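Local coordinates for protein yciO (PDB 1K7J) that is of unknown function but probably binds double-stranded RNA, at residues 81-84 / 85-89. Residues are numbered along the deposited sequence; the frame is centred on the assembly and turned at random.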
# COMPACT_ATOMS: atom_id res chain seq x y z
N VAL A 81 16.34 -1.67 -8.48
CA VAL A 81 15.89 -2.81 -9.26
C VAL A 81 16.96 -3.33 -10.21
O VAL A 81 17.40 -2.61 -11.10
CB VAL A 81 14.64 -2.42 -10.09
CG1 VAL A 81 14.12 -3.62 -10.88
CG2 VAL A 81 13.55 -1.87 -9.17
N ASP A 82 17.39 -4.58 -10.01
CA ASP A 82 18.39 -5.16 -10.90
C ASP A 82 17.70 -6.06 -11.92
O ASP A 82 16.47 -6.14 -11.95
CB ASP A 82 19.45 -5.95 -10.11
CG ASP A 82 18.88 -7.11 -9.32
OD1 ASP A 82 17.74 -7.54 -9.58
OD2 ASP A 82 19.61 -7.61 -8.42
N ASN A 83 18.49 -6.72 -12.76
CA ASN A 83 17.93 -7.58 -13.81
C ASN A 83 16.95 -8.64 -13.31
O ASN A 83 15.86 -8.77 -13.86
CB ASN A 83 19.06 -8.27 -14.58
CG ASN A 83 18.54 -9.11 -15.73
OD1 ASN A 83 18.02 -8.58 -16.72
ND2 ASN A 83 18.67 -10.42 -15.61
N VAL A 84 17.35 -9.39 -12.29
CA VAL A 84 16.50 -10.44 -11.76
C VAL A 84 15.15 -9.89 -11.30
O VAL A 84 14.09 -10.42 -11.68
CB VAL A 84 17.19 -11.16 -10.58
CG1 VAL A 84 16.20 -12.09 -9.88
CG2 VAL A 84 18.38 -11.97 -11.09
N ALA A 85 15.18 -8.83 -10.51
CA ALA A 85 13.96 -8.22 -10.00
C ALA A 85 13.09 -7.64 -11.12
O ALA A 85 11.88 -7.82 -11.12
CB ALA A 85 14.30 -7.12 -9.00
N PHE A 86 13.73 -6.96 -12.06
CA PHE A 86 13.00 -6.35 -13.17
C PHE A 86 12.22 -7.38 -13.98
O PHE A 86 11.03 -7.20 -14.23
CB PHE A 86 13.96 -5.61 -14.10
CG PHE A 86 13.26 -4.92 -15.24
CD1 PHE A 86 12.46 -3.81 -15.01
CD2 PHE A 86 13.39 -5.41 -16.54
CE1 PHE A 86 11.79 -3.18 -16.06
CE2 PHE A 86 12.72 -4.79 -17.59
CZ PHE A 86 11.92 -3.68 -17.36
N ARG A 87 12.89 -8.44 -14.40
CA ARG A 87 12.25 -9.48 -15.20
C ARG A 87 11.08 -10.12 -14.47
O ARG A 87 10.04 -10.39 -15.07
CB ARG A 87 13.27 -10.55 -15.59
CG ARG A 87 14.41 -10.04 -16.45
CD ARG A 87 15.15 -11.20 -17.07
NE ARG A 87 14.27 -11.99 -17.93
CZ ARG A 87 14.51 -13.23 -18.33
NH1 ARG A 87 15.62 -13.85 -17.95
NH2 ARG A 87 13.64 -13.86 -19.10
N LEU A 88 11.24 -10.37 -13.18
CA LEU A 88 10.16 -10.99 -12.41
C LEU A 88 8.97 -10.05 -12.24
O LEU A 88 7.82 -10.46 -12.43
CB LEU A 88 10.68 -11.43 -11.04
CG LEU A 88 11.55 -12.70 -11.07
CD1 LEU A 88 12.24 -12.90 -9.73
CD2 LEU A 88 10.66 -13.90 -11.41
N MSE A 89 9.23 -8.79 -11.91
CA MSE A 89 8.13 -7.86 -11.71
C MSE A 89 7.43 -7.42 -12.98
O MSE A 89 6.23 -7.18 -12.97
CB MSE A 89 8.60 -6.64 -10.92
CG MSE A 89 9.05 -6.97 -9.52
SE MSE A 89 9.47 -5.36 -8.52
CE MSE A 89 11.03 -4.79 -9.55
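Asp82 sends its carboxylate to the open start of helix 83-90 and takes the backbone N-H of Ala85 on OD1, at 3.0 Å and almost straight (174°). The side chain can do this because CG sits between the backbone N and the carbonyl carbon (chi1 61°), which swings OD1 round to meet the amide nearly end-on; the same oxygen also lies 3.5 Å from Ala85 CB. Asp82 O meanwhile receives Phe86 N at 2.9 Å, the first of the i to i+4 bonds that Asn83 and Val84 continue with Arg87 and Leu88. This is a classical aspartate N-cap, at the start of a short helix that lies against helix 72-78 and strand 97-102. With an alanine here the Ala85 N-H would probably lose its capping acceptor, and the helix start would be less firmly fixed. OD2 lies close to OD1 of Asp190, two like-charged groups near each other. Just before the cap, Val81 meets selenomethionine Met89 tip to tip, CG1 lying 3.6 Å from CE, while the same methyl packs 3.8 Å from Phe86 CB and lies near the plane of the Phe86 ring, at its edge. On the outer side, Asn83 and Arg87 run alongside each other, amide and guanidinium planes 37° apart, with Asn83 OD1 and ND2 each 3.9 Å from Arg87 CD, on the aliphatic part of the arginine. Val84 and Leu88 also point the same way, CG1 of the valine 4.0 Å from CD1 of the leucine.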